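Local structure of putative sulfatase yidJ (Bacteroides fragilis, 2QZU) at residues 40-45 with 49-54; 86-91 with 466-471; 137-142 with 188-193; 123-128 with 369-374; 328-333 with 444-449. The protein probably hydrolyses sulfate esters as a metal-dependent arylsulfatase of the alkaline phosphatase clan. One frame throughout, in Å; residues are numbered along the deposited sequence.

Interaction 1 (40-45 with 49-54); sequences GDAIGC and EPVKTP
T53 reaches G44 with its hydroxyl and takes the direct hydrogen bond of this contact, from G44 N to T53 OG1 at 2.9 Å with an angle of 154° at the hydrogen. Its chi1 of 59° sets OG1 between the backbone N and the carbonyl carbon and leaves CG2 facing A42 O. The same hydroxyl is bonded to D57, so it links the turn at G44 to the first turn of helix 54-61. G44 CA lies 3.4 Å from V51 O, a close approach of backbone to backbone. V51 also takes a chi1 near +60°, which brings CG1 within 3.5 Å of A42 O. E49 stretches out beyond CG alongside D41 and A42; its OE1 comes 3.8 Å from D41 CB, while its two carboxylate oxygens are held by R39 and Y280. D41 turns its own carboxylate to R335, a different partner from those of E49. One water donates to D41 O and I43 O and accepts from E49 N, and a second bridges G44 O and E49 O. With A42 at the centre of an inverse gamma turn, this is a compact, water-bridged loop leading from strand 29-35 of the central sheet into helix 54-61 of the sulfatase fold.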
# COMPACT_ATOMS: atom_id res chain seq x y z
N GLY A 40 -4.63 -11.05 -21.37
CA GLY A 40 -4.86 -11.10 -22.81
C GLY A 40 -6.14 -10.45 -23.31
O GLY A 40 -6.14 -9.81 -24.36
N ASP A 41 -7.24 -10.60 -22.58
CA ASP A 41 -8.50 -10.01 -23.02
C ASP A 41 -8.65 -8.53 -22.72
O ASP A 41 -9.63 -7.91 -23.11
CB ASP A 41 -9.70 -10.77 -22.44
CG ASP A 41 -9.85 -12.17 -23.01
OD1 ASP A 41 -9.38 -12.39 -24.15
OD2 ASP A 41 -10.44 -13.04 -22.33
N ALA A 42 -7.66 -7.95 -22.04
CA ALA A 42 -7.72 -6.53 -21.70
C ALA A 42 -7.15 -5.67 -22.82
O ALA A 42 -6.31 -4.79 -22.58
CB ALA A 42 -6.97 -6.27 -20.40
N ILE A 43 -7.59 -5.93 -24.04
CA ILE A 43 -7.18 -5.17 -25.22
C ILE A 43 -8.48 -4.69 -25.84
O ILE A 43 -9.39 -5.49 -26.07
CB ILE A 43 -6.41 -6.04 -26.24
CG1 ILE A 43 -5.12 -6.58 -25.62
CG2 ILE A 43 -6.07 -5.21 -27.48
CD1 ILE A 43 -4.36 -7.55 -26.52
N GLY A 44 -8.58 -3.40 -26.10
CA GLY A 44 -9.79 -2.83 -26.66
C GLY A 44 -10.34 -3.47 -27.92
O GLY A 44 -11.54 -3.75 -28.00
N CYS A 45 -9.48 -3.71 -28.90
CA CYS A 45 -9.91 -4.29 -30.17
C CYS A 45 -10.46 -5.71 -30.07
O CYS A 45 -11.08 -6.19 -31.02
CB CYS A 45 -8.78 -4.23 -31.20
SG CYS A 45 -7.28 -5.13 -30.76
N GLU A 49 -13.81 -6.32 -23.17
CA GLU A 49 -13.79 -5.41 -22.02
C GLU A 49 -13.68 -3.97 -22.48
O GLU A 49 -13.06 -3.68 -23.50
CB GLU A 49 -12.62 -5.77 -21.09
CG GLU A 49 -12.63 -7.23 -20.67
CD GLU A 49 -11.48 -7.60 -19.74
OE1 GLU A 49 -11.25 -8.81 -19.55
OE2 GLU A 49 -10.82 -6.69 -19.19
N PRO A 50 -14.28 -3.03 -21.72
CA PRO A 50 -14.24 -1.61 -22.07
C PRO A 50 -12.96 -0.88 -21.69
O PRO A 50 -13.00 0.25 -21.19
CB PRO A 50 -15.46 -1.06 -21.34
CG PRO A 50 -15.42 -1.82 -20.07
CD PRO A 50 -15.11 -3.25 -20.52
N VAL A 51 -11.82 -1.52 -21.92
CA VAL A 51 -10.55 -0.88 -21.62
C VAL A 51 -10.07 -0.18 -22.89
O VAL A 51 -10.23 -0.70 -24.00
CB VAL A 51 -9.50 -1.92 -21.14
CG1 VAL A 51 -9.24 -2.96 -22.22
CG2 VAL A 51 -8.21 -1.21 -20.75
N LYS A 52 -9.51 1.02 -22.72
CA LYS A 52 -9.04 1.80 -23.86
C LYS A 52 -7.56 1.61 -24.14
O LYS A 52 -6.71 1.93 -23.30
CB LYS A 52 -9.33 3.28 -23.61
CG LYS A 52 -10.81 3.59 -23.44
CD LYS A 52 -11.05 5.06 -23.18
CE LYS A 52 -12.54 5.35 -23.04
NZ LYS A 52 -13.29 4.99 -24.27
N THR A 53 -7.26 1.07 -25.32
CA THR A 53 -5.88 0.82 -25.76
C THR A 53 -5.78 1.22 -27.23
O THR A 53 -5.53 0.39 -28.10
CB THR A 53 -5.51 -0.67 -25.62
OG1 THR A 53 -6.40 -1.48 -26.41
CG2 THR A 53 -5.59 -1.11 -24.17
N PRO A 54 -5.97 2.52 -27.53
CA PRO A 54 -5.89 2.96 -28.92
C PRO A 54 -4.58 2.67 -29.66
O PRO A 54 -4.59 2.38 -30.85
CB PRO A 54 -6.20 4.45 -28.83
CG PRO A 54 -5.68 4.83 -27.47
CD PRO A 54 -6.16 3.66 -26.62
O HOH W 1 -11.41 -6.66 -24.65
O HOH W 2 -13.53 -3.73 -26.14

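Interaction 2 (86-91 with 466-471); sequences GMYPIG and KTWLEK
Y88 and W468 make this contact alone, ring against ring. The aromatic interaction is an offset edge-to-face pair: the six-membered ring of W468 turns its edge to the face of Y88, with centroids 5.0 Å apart and planes at 75°. W468 CZ2 stands over the Y88 face, displaced toward the rim, and comes within 3.4 Å of Y88 CZ. Next to it W468 CH2 lies 3.3 Å from Y88 OH, which sits near the plane of the indole. With CG anti to the backbone N (chi1 170°), the indole projects from its helix far enough for its benzo edge to meet the phenol.

Polar bonding is left to other partners, which hold both residues in place: W468 NE1 bonds to Y402 OH, and the backbone N of Y88 to Q380 OE1. Y88 is the N-cap residue of helix 89-92, and W468 belongs to the C-terminal helix 455-471. Both rings also touch P400, so the pair packs beside strand 399-404 of the four-stranded antiparallel sheet, between the two helices.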
# COMPACT_ATOMS: atom_id res chain seq x y z
N GLY A 86 14.43 -20.39 -23.67
CA GLY A 86 13.71 -21.23 -24.62
C GLY A 86 13.55 -22.64 -24.06
O GLY A 86 13.28 -23.59 -24.80
N MSE A 87 13.71 -22.78 -22.75
CA MSE A 87 13.58 -24.07 -22.08
C MSE A 87 12.43 -24.04 -21.09
O MSE A 87 12.09 -22.98 -20.57
CB MSE A 87 14.87 -24.43 -21.34
CG MSE A 87 16.11 -24.50 -22.23
SE MSE A 87 17.71 -25.00 -21.24
CE MSE A 87 18.56 -23.27 -21.12
N TYR A 88 11.83 -25.19 -20.83
CA TYR A 88 10.75 -25.24 -19.86
C TYR A 88 11.40 -25.06 -18.47
O TYR A 88 12.62 -25.18 -18.35
CB TYR A 88 9.95 -26.52 -20.09
CG TYR A 88 9.20 -26.42 -21.42
CD1 TYR A 88 8.12 -25.54 -21.56
CD2 TYR A 88 9.63 -27.11 -22.55
CE1 TYR A 88 7.50 -25.34 -22.79
CE2 TYR A 88 9.02 -26.91 -23.80
CZ TYR A 88 7.96 -26.02 -23.91
OH TYR A 88 7.36 -25.80 -25.14
N PRO A 89 10.61 -24.77 -17.42
CA PRO A 89 11.16 -24.55 -16.08
C PRO A 89 12.28 -25.42 -15.49
O PRO A 89 13.24 -24.88 -14.94
CB PRO A 89 9.92 -24.50 -15.18
CG PRO A 89 8.91 -25.29 -15.93
CD PRO A 89 9.14 -24.90 -17.36
N ILE A 90 12.17 -26.74 -15.59
CA ILE A 90 13.22 -27.58 -15.03
C ILE A 90 14.57 -27.27 -15.68
O ILE A 90 15.59 -27.13 -14.99
CB ILE A 90 12.90 -29.08 -15.21
CG1 ILE A 90 11.53 -29.38 -14.59
CG2 ILE A 90 13.98 -29.93 -14.55
CD1 ILE A 90 11.41 -28.98 -13.13
N GLY A 91 14.56 -27.14 -17.00
CA GLY A 91 15.78 -26.84 -17.73
C GLY A 91 16.29 -25.42 -17.56
O GLY A 91 17.50 -25.19 -17.51
N LYS A 466 2.24 -37.42 -20.02
CA LYS A 466 3.42 -38.22 -19.72
C LYS A 466 4.42 -38.15 -20.87
O LYS A 466 5.62 -37.97 -20.65
CB LYS A 466 3.02 -39.68 -19.46
CG LYS A 466 4.14 -40.54 -18.89
CD LYS A 466 3.65 -41.95 -18.60
CE LYS A 466 4.78 -42.85 -18.14
NZ LYS A 466 5.35 -42.46 -16.83
N THR A 467 3.93 -38.28 -22.10
CA THR A 467 4.79 -38.21 -23.27
C THR A 467 5.47 -36.85 -23.35
O THR A 467 6.66 -36.76 -23.67
CB THR A 467 3.98 -38.44 -24.57
OG1 THR A 467 3.37 -39.74 -24.52
CG2 THR A 467 4.88 -38.36 -25.79
N TRP A 468 4.72 -35.79 -23.03
CA TRP A 468 5.26 -34.44 -23.04
C TRP A 468 6.35 -34.27 -22.00
O TRP A 468 7.41 -33.71 -22.28
CB TRP A 468 4.14 -33.41 -22.77
CG TRP A 468 4.66 -32.02 -22.52
CD1 TRP A 468 4.88 -31.43 -21.31
CD2 TRP A 468 5.13 -31.10 -23.51
NE1 TRP A 468 5.45 -30.19 -21.49
CE2 TRP A 468 5.62 -29.96 -22.83
CE3 TRP A 468 5.19 -31.12 -24.91
CZ2 TRP A 468 6.16 -28.86 -23.49
CZ3 TRP A 468 5.73 -30.02 -25.58
CH2 TRP A 468 6.20 -28.91 -24.87
N LEU A 469 6.10 -34.75 -20.79
CA LEU A 469 7.08 -34.63 -19.73
C LEU A 469 8.35 -35.44 -20.03
O LEU A 469 9.45 -35.01 -19.70
CB LEU A 469 6.45 -35.04 -18.39
CG LEU A 469 5.26 -34.15 -17.99
CD1 LEU A 469 4.55 -34.73 -16.78
CD2 LEU A 469 5.76 -32.73 -17.68
N GLU A 470 8.19 -36.59 -20.68
CA GLU A 470 9.36 -37.41 -21.03
C GLU A 470 10.19 -36.70 -22.11
O GLU A 470 11.42 -36.68 -22.05
CB GLU A 470 8.91 -38.79 -21.52
CG GLU A 470 8.21 -39.62 -20.44
CD GLU A 470 7.72 -40.97 -20.94
OE1 GLU A 470 6.96 -41.01 -21.93
OE2 GLU A 470 8.08 -42.00 -20.33
N LYS A 471 9.49 -36.11 -23.07
CA LYS A 471 10.14 -35.39 -24.17
C LYS A 471 10.97 -34.21 -23.67
O LYS A 471 12.03 -33.91 -24.22
CB LYS A 471 9.07 -34.89 -25.15
CG LYS A 471 9.60 -34.18 -26.39
CD LYS A 471 8.44 -33.84 -27.32
CE LYS A 471 8.93 -33.19 -28.61
NZ LYS A 471 9.52 -31.84 -28.38

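Interaction 3 (137-142 with 188-193); sequences APYKPY and APRDSF
R190 carries most of the contact, sending an extended side chain across to Y139 and P141. Its CG lies anti to the backbone N (chi1 -176°) and the chain stays straight as far as NE, which delivers the guanidinium to the far loop. There it lies flat on the Y139 ring, the planes 16° apart, in a cation-pi stack with R190 CZ 4.0 Å from the ring centroid. R190 NH2 sits over the middle of the ring, while R190 NE and CD lie toward the phenol end; R190 CD is 3.2 Å from Y139 OH. The tyrosine comes from the opposite direction, its CG held between the backbone N and the carbonyl carbon by a chi1 of 72°.

P141, which follows a cis peptide bond, offers its carbonyl to the end of the guanidinium. R190 NH1 donates to P141 O at 2.8 Å, nearly in line with the C=O bond, and R190 NH2 donates to the same oxygen at 3.0 Å from above the carbonyl plane. P141 O lies in the guanidinium plane, gripped by both nitrogens, while the Y139 ring covers one face. E156 engages NE and, with its other oxygen, the backbone N of Y139, and probably balances the charge. R190 stands in a type I beta turn from P189 to S192. The cation-pi stack and shared carbonyl oxygen join two surface loops of the sulfatase domain.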
# COMPACT_ATOMS: atom_id res chain seq x y z
N ALA A 137 19.13 -13.89 -8.44
CA ALA A 137 18.86 -14.21 -7.04
C ALA A 137 19.53 -13.19 -6.11
O ALA A 137 20.73 -12.93 -6.22
CB ALA A 137 19.39 -15.62 -6.72
N PRO A 138 18.76 -12.58 -5.19
CA PRO A 138 19.38 -11.60 -4.30
C PRO A 138 20.35 -12.27 -3.32
O PRO A 138 20.19 -13.45 -2.99
CB PRO A 138 18.17 -11.00 -3.57
CG PRO A 138 17.02 -11.23 -4.51
CD PRO A 138 17.30 -12.63 -5.02
N TYR A 139 21.36 -11.53 -2.87
CA TYR A 139 22.32 -12.06 -1.91
C TYR A 139 22.71 -10.95 -0.93
O TYR A 139 22.63 -9.77 -1.26
CB TYR A 139 23.55 -12.62 -2.64
CG TYR A 139 24.47 -11.58 -3.25
CD1 TYR A 139 25.41 -10.92 -2.47
CD2 TYR A 139 24.40 -11.28 -4.61
CE1 TYR A 139 26.26 -9.97 -3.01
CE2 TYR A 139 25.25 -10.32 -5.17
CZ TYR A 139 26.18 -9.68 -4.36
OH TYR A 139 27.02 -8.73 -4.89
N LYS A 140 23.11 -11.33 0.28
CA LYS A 140 23.48 -10.37 1.31
C LYS A 140 24.87 -9.76 1.15
O LYS A 140 25.81 -10.44 0.72
CB LYS A 140 23.38 -11.02 2.70
CG LYS A 140 21.99 -11.49 3.08
CD LYS A 140 21.97 -12.01 4.51
CE LYS A 140 20.56 -12.42 4.93
NZ LYS A 140 20.53 -12.88 6.35
N PRO A 141 25.03 -8.47 1.48
CA PRO A 141 23.98 -7.56 1.97
C PRO A 141 23.11 -7.10 0.80
O PRO A 141 23.62 -6.70 -0.24
CB PRO A 141 24.78 -6.42 2.60
CG PRO A 141 26.00 -6.36 1.72
CD PRO A 141 26.36 -7.82 1.56
N TYR A 142 21.79 -7.16 0.99
CA TYR A 142 20.85 -6.77 -0.07
C TYR A 142 20.92 -5.29 -0.42
O TYR A 142 21.18 -4.45 0.44
CB TYR A 142 19.42 -7.13 0.36
CG TYR A 142 19.24 -8.57 0.76
CD1 TYR A 142 19.57 -9.61 -0.11
CD2 TYR A 142 18.72 -8.91 2.02
CE1 TYR A 142 19.40 -10.94 0.25
CE2 TYR A 142 18.54 -10.24 2.39
CZ TYR A 142 18.88 -11.25 1.50
OH TYR A 142 18.73 -12.57 1.86
N ALA A 188 26.82 1.69 -13.71
CA ALA A 188 26.63 1.89 -12.28
C ALA A 188 26.96 0.66 -11.44
O ALA A 188 26.59 -0.46 -11.79
CB ALA A 188 25.19 2.32 -12.00
N PRO A 189 27.69 0.85 -10.33
CA PRO A 189 28.01 -0.32 -9.50
C PRO A 189 26.76 -0.76 -8.74
O PRO A 189 25.74 -0.06 -8.72
CB PRO A 189 29.13 0.20 -8.59
CG PRO A 189 28.86 1.66 -8.49
CD PRO A 189 28.48 2.02 -9.91
N ARG A 190 26.84 -1.93 -8.11
CA ARG A 190 25.73 -2.51 -7.37
C ARG A 190 24.94 -1.60 -6.44
O ARG A 190 23.71 -1.65 -6.41
CB ARG A 190 26.22 -3.74 -6.59
CG ARG A 190 25.13 -4.50 -5.85
CD ARG A 190 25.64 -5.87 -5.38
NE ARG A 190 24.59 -6.70 -4.80
CZ ARG A 190 24.32 -6.78 -3.50
NH1 ARG A 190 25.03 -6.07 -2.62
NH2 ARG A 190 23.35 -7.57 -3.07
N ASP A 191 25.63 -0.76 -5.67
CA ASP A 191 24.94 0.12 -4.74
C ASP A 191 24.71 1.54 -5.26
O ASP A 191 24.38 2.44 -4.48
CB ASP A 191 25.70 0.17 -3.41
CG ASP A 191 25.78 -1.20 -2.75
OD1 ASP A 191 24.71 -1.80 -2.48
OD2 ASP A 191 26.91 -1.68 -2.49
N SER A 192 24.86 1.73 -6.56
CA SER A 192 24.67 3.05 -7.16
C SER A 192 23.49 3.18 -8.11
O SER A 192 23.59 3.84 -9.16
CB SER A 192 25.96 3.48 -7.87
OG SER A 192 26.99 3.70 -6.94
N PHE A 193 22.37 2.56 -7.76
CA PHE A 193 21.17 2.67 -8.56
C PHE A 193 20.63 4.07 -8.29
O PHE A 193 21.05 4.72 -7.34
CB PHE A 193 20.12 1.62 -8.15
CG PHE A 193 19.89 1.53 -6.67
CD1 PHE A 193 20.70 0.73 -5.87
CD2 PHE A 193 18.86 2.26 -6.07
CE1 PHE A 193 20.49 0.66 -4.49
CE2 PHE A 193 18.65 2.20 -4.70
CZ PHE A 193 19.46 1.39 -3.91

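Interaction 4 (123-128 with 369-374); sequences QGYNMG and MGFSKE
The aliphatic part of a glutamine, Q123, covers a phenylalanine face while its amide reaches an acid through water. Q123 CG lies over the F371 ring, 3.9 Å from the centroid and 23° off the normal, in a CH-pi contact. A bend at chi2 (-52°) folds the amide back beside the ring, with NE2 on the side of E374. Q123 NE2 and E374 OE1, 3.5 Å apart, meet at a poor angle. A water spans them, donating to E374 OE1 at 2.8 Å and accepting a weak bond from NE2. The other oxygen of E374 forms a salt bridge with K373. Y125 approaches F371 obliquely, its CE1 3.6 Å from F371 CE2, its OH at the edge of that ring and bonded to P28 and T27. The loop after helix 361-368 is packed against the end of helix 116-122, where G124 completes a Schellman motif. The chemistry implies an apolar hold on F371, its polar margin bonded to water (weakly by Q123), K373 and residues before strand 29-35.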
# COMPACT_ATOMS: atom_id res chain seq x y z
N GLN A 123 25.54 -12.13 -33.51
CA GLN A 123 25.27 -11.85 -34.91
C GLN A 123 25.46 -10.38 -35.27
O GLN A 123 25.03 -9.94 -36.33
CB GLN A 123 23.86 -12.31 -35.29
CG GLN A 123 23.62 -13.81 -35.09
CD GLN A 123 24.67 -14.68 -35.76
OE1 GLN A 123 24.98 -14.50 -36.94
NE2 GLN A 123 25.22 -15.62 -35.01
N GLY A 124 26.09 -9.63 -34.38
CA GLY A 124 26.37 -8.22 -34.65
C GLY A 124 25.30 -7.19 -34.33
O GLY A 124 25.40 -6.05 -34.77
N TYR A 125 24.29 -7.59 -33.56
CA TYR A 125 23.21 -6.67 -33.21
C TYR A 125 23.59 -5.74 -32.07
O TYR A 125 24.33 -6.12 -31.16
CB TYR A 125 21.96 -7.45 -32.79
CG TYR A 125 21.08 -7.88 -33.92
CD1 TYR A 125 21.56 -8.68 -34.96
CD2 TYR A 125 19.74 -7.51 -33.96
CE1 TYR A 125 20.73 -9.09 -36.00
CE2 TYR A 125 18.90 -7.91 -34.99
CZ TYR A 125 19.40 -8.70 -36.01
OH TYR A 125 18.57 -9.08 -37.03
N ASN A 126 23.07 -4.52 -32.13
CA ASN A 126 23.27 -3.53 -31.08
C ASN A 126 22.18 -3.96 -30.09
O ASN A 126 21.01 -4.06 -30.48
CB ASN A 126 22.97 -2.13 -31.61
CG ASN A 126 24.01 -1.11 -31.20
OD1 ASN A 126 24.40 -1.04 -30.03
ND2 ASN A 126 24.47 -0.31 -32.16
N MSE A 127 22.55 -4.21 -28.84
CA MSE A 127 21.58 -4.70 -27.84
C MSE A 127 21.23 -3.74 -26.70
O MSE A 127 22.10 -3.08 -26.14
CB MSE A 127 22.11 -6.00 -27.22
CG MSE A 127 22.57 -7.04 -28.22
SE MSE A 127 21.14 -7.77 -29.28
CE MSE A 127 20.14 -8.67 -27.88
N GLY A 128 19.95 -3.72 -26.33
CA GLY A 128 19.51 -2.86 -25.24
C GLY A 128 18.36 -3.46 -24.43
O GLY A 128 17.49 -4.13 -24.98
N MSE A 369 13.83 -14.01 -37.98
CA MSE A 369 14.88 -13.03 -38.23
C MSE A 369 16.00 -13.51 -39.15
O MSE A 369 16.87 -12.72 -39.52
CB MSE A 369 15.46 -12.55 -36.90
CG MSE A 369 14.46 -11.75 -36.09
SE MSE A 369 14.98 -11.45 -34.26
CE MSE A 369 13.24 -10.95 -33.59
N GLY A 370 15.98 -14.79 -39.49
CA GLY A 370 17.01 -15.34 -40.36
C GLY A 370 18.13 -16.06 -39.64
O GLY A 370 19.19 -16.31 -40.22
N PHE A 371 17.91 -16.40 -38.37
CA PHE A 371 18.94 -17.07 -37.58
C PHE A 371 18.51 -18.44 -37.05
O PHE A 371 18.87 -18.83 -35.94
CB PHE A 371 19.36 -16.17 -36.41
CG PHE A 371 19.92 -14.84 -36.85
CD1 PHE A 371 21.08 -14.78 -37.62
CD2 PHE A 371 19.28 -13.66 -36.51
CE1 PHE A 371 21.59 -13.55 -38.05
CE2 PHE A 371 19.78 -12.42 -36.94
CZ PHE A 371 20.94 -12.37 -37.71
N SER A 372 17.74 -19.17 -37.86
CA SER A 372 17.27 -20.49 -37.47
C SER A 372 18.42 -21.43 -37.09
O SER A 372 18.32 -22.20 -36.13
CB SER A 372 16.44 -21.10 -38.61
OG SER A 372 15.85 -22.32 -38.22
N LYS A 373 19.52 -21.37 -37.84
CA LYS A 373 20.66 -22.24 -37.58
C LYS A 373 21.36 -21.93 -36.25
O LYS A 373 22.14 -22.75 -35.75
CB LYS A 373 21.68 -22.14 -38.72
CG LYS A 373 22.43 -20.81 -38.77
CD LYS A 373 23.17 -20.61 -40.09
CE LYS A 373 24.46 -21.41 -40.16
NZ LYS A 373 25.46 -20.92 -39.18
N GLU A 374 21.08 -20.76 -35.68
CA GLU A 374 21.70 -20.36 -34.42
C GLU A 374 20.94 -20.77 -33.16
O GLU A 374 21.41 -20.53 -32.05
CB GLU A 374 21.91 -18.84 -34.39
CG GLU A 374 22.70 -18.26 -35.56
CD GLU A 374 24.05 -18.92 -35.75
OE1 GLU A 374 24.79 -19.06 -34.75
OE2 GLU A 374 24.38 -19.29 -36.89
O HOH W 3 25.28 -17.42 -32.51

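Interaction 5 (328-333 with 444-449); sequences IFYEES and PHEMNN
The start of helix 331-334 meets an acid from the loop after strand 431-439: E446 accepts from the first helical amide, that of E331, one residue beyond the N-cap Y330. The bond from E331 N to E446 OE2 measures 3.0 Å at 162°, and the amide meets the oxygen on its syn side, 24° out of the carboxylate plane. E446 is extended beyond CG (chi2 174°), which carries the carboxylate up to the helix start, whose amides may help to stabilise a negative charge. The same OE2 rests at the edge of the Y330 ring, 3.4 Å from CD1. Farther along that ring, Y330 OH shares a water with E446 O, a second tie to the loop. E331 and E446 cross at about a right angle, with E331 OE1 and E446 OE1 4.2 Å apart. Any repulsion is probably eased by a water close to both oxygens and by R417, salt-bridged to E331 OE2. Y330 stacks on H321, and F329 and E446 both touch F438, so the contact sets helix 331-334 and its preceding turn against strand 431-439, an outer strand of the four-stranded antiparallel sheet, with R417 reaching in from strand 412-417.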
# COMPACT_ATOMS: atom_id res chain seq x y z
N ILE A 328 -1.52 -19.94 -11.65
CA ILE A 328 -2.56 -20.97 -11.71
C ILE A 328 -3.02 -21.19 -13.15
O ILE A 328 -2.85 -20.33 -14.01
CB ILE A 328 -3.75 -20.57 -10.81
CG1 ILE A 328 -4.72 -21.74 -10.67
CG2 ILE A 328 -4.45 -19.35 -11.37
CD1 ILE A 328 -4.16 -22.90 -9.87
N PHE A 329 -3.64 -22.34 -13.39
CA PHE A 329 -4.07 -22.72 -14.73
C PHE A 329 -5.29 -22.02 -15.34
O PHE A 329 -5.56 -22.18 -16.53
CB PHE A 329 -4.29 -24.23 -14.78
CG PHE A 329 -5.04 -24.76 -13.60
CD1 PHE A 329 -4.39 -25.49 -12.62
CD2 PHE A 329 -6.40 -24.48 -13.45
CE1 PHE A 329 -5.08 -25.95 -11.49
CE2 PHE A 329 -7.10 -24.93 -12.33
CZ PHE A 329 -6.43 -25.66 -11.35
N TYR A 330 -6.02 -21.25 -14.54
CA TYR A 330 -7.19 -20.55 -15.06
C TYR A 330 -6.85 -19.60 -16.20
O TYR A 330 -5.78 -18.99 -16.22
CB TYR A 330 -7.89 -19.79 -13.93
CG TYR A 330 -8.57 -20.69 -12.92
CD1 TYR A 330 -9.59 -21.56 -13.32
CD2 TYR A 330 -8.21 -20.67 -11.57
CE1 TYR A 330 -10.24 -22.39 -12.40
CE2 TYR A 330 -8.85 -21.49 -10.64
CZ TYR A 330 -9.86 -22.35 -11.07
OH TYR A 330 -10.49 -23.18 -10.16
N GLU A 331 -7.78 -19.48 -17.15
CA GLU A 331 -7.59 -18.61 -18.31
C GLU A 331 -7.16 -17.17 -18.00
O GLU A 331 -6.29 -16.64 -18.67
CB GLU A 331 -8.88 -18.56 -19.14
CG GLU A 331 -9.19 -19.82 -19.92
CD GLU A 331 -8.14 -20.12 -20.97
OE1 GLU A 331 -7.27 -20.97 -20.70
OE2 GLU A 331 -8.19 -19.50 -22.05
N GLU A 332 -7.77 -16.55 -16.99
CA GLU A 332 -7.42 -15.16 -16.66
C GLU A 332 -5.96 -15.02 -16.23
O GLU A 332 -5.39 -13.93 -16.27
CB GLU A 332 -8.34 -14.60 -15.57
CG GLU A 332 -8.18 -15.27 -14.22
CD GLU A 332 -9.11 -16.45 -14.03
OE1 GLU A 332 -9.58 -17.03 -15.04
OE2 GLU A 332 -9.38 -16.82 -12.87
N SER A 333 -5.37 -16.14 -15.82
CA SER A 333 -3.98 -16.19 -15.39
C SER A 333 -3.04 -16.53 -16.55
O SER A 333 -1.99 -15.90 -16.72
CB SER A 333 -3.84 -17.22 -14.26
OG SER A 333 -2.48 -17.47 -13.95
N PRO A 444 -16.69 -22.01 -20.44
CA PRO A 444 -15.62 -21.03 -20.68
C PRO A 444 -15.01 -20.38 -19.44
O PRO A 444 -13.84 -20.00 -19.45
CB PRO A 444 -16.29 -20.01 -21.61
CG PRO A 444 -17.73 -20.07 -21.17
CD PRO A 444 -17.96 -21.55 -21.02
N HIS A 445 -15.79 -20.25 -18.37
CA HIS A 445 -15.28 -19.63 -17.16
C HIS A 445 -14.72 -20.65 -16.17
O HIS A 445 -14.48 -20.35 -15.01
CB HIS A 445 -16.37 -18.78 -16.52
CG HIS A 445 -16.92 -17.73 -17.43
ND1 HIS A 445 -16.14 -16.70 -17.92
CD2 HIS A 445 -18.13 -17.60 -18.01
CE1 HIS A 445 -16.86 -15.97 -18.76
NE2 HIS A 445 -18.07 -16.49 -18.83
N GLU A 446 -14.54 -21.87 -16.67
CA GLU A 446 -13.98 -22.98 -15.90
C GLU A 446 -14.50 -23.10 -14.47
O GLU A 446 -13.76 -22.92 -13.50
CB GLU A 446 -12.45 -22.84 -15.90
CG GLU A 446 -11.89 -22.79 -17.32
CD GLU A 446 -10.40 -22.51 -17.37
OE1 GLU A 446 -9.68 -23.25 -18.07
OE2 GLU A 446 -9.96 -21.53 -16.72
N MSE A 447 -15.78 -23.44 -14.36
CA MSE A 447 -16.43 -23.60 -13.07
C MSE A 447 -16.70 -25.06 -12.72
O MSE A 447 -16.96 -25.39 -11.56
CB MSE A 447 -17.78 -22.86 -13.07
CG MSE A 447 -17.70 -21.40 -13.46
SE MSE A 447 -16.66 -20.36 -12.22
CE MSE A 447 -17.88 -20.38 -10.71
N ASN A 448 -16.63 -25.94 -13.72
CA ASN A 448 -16.92 -27.36 -13.50
C ASN A 448 -15.75 -28.28 -13.79
O ASN A 448 -15.39 -28.49 -14.95
CB ASN A 448 -18.09 -27.79 -14.39
CG ASN A 448 -18.70 -29.11 -13.97
OD1 ASN A 448 -19.54 -29.67 -14.68
ND2 ASN A 448 -18.29 -29.62 -12.82
N ASN A 449 -15.15 -28.84 -12.74
CA ASN A 449 -14.06 -29.78 -12.93
C ASN A 449 -14.77 -31.08 -13.30
O ASN A 449 -15.42 -31.69 -12.46
CB ASN A 449 -13.26 -29.98 -11.64
CG ASN A 449 -12.16 -31.02 -11.80
OD1 ASN A 449 -11.96 -31.57 -12.88
ND2 ASN A 449 -11.45 -31.29 -10.71
O HOH W 4 -13.18 -23.87 -10.92
O HOH W 5 -7.24 -22.67 -18.71

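How the interactions relate
From the N terminus, interaction 1 closes a short loop between strand 29-35 and helix 54-61 before any other contact opens. Interaction 2 then opens at 86-91 and does not close until 466-471, so interactions 3, 4 and 5 all fall within its span and the C-terminal helix is brought back to the sulfatase domain. Interaction 4 encloses interaction 3, a tie between surface loops, and joins the start of strand 126-130 to the loop after helix 361-368. Interaction 5 opens before interaction 4 closes, so the two cross; it links helix 331-334 to the small antiparallel sheet. Interactions 1 and 5 come nearest, about 6 Å between nearest atoms, without touching.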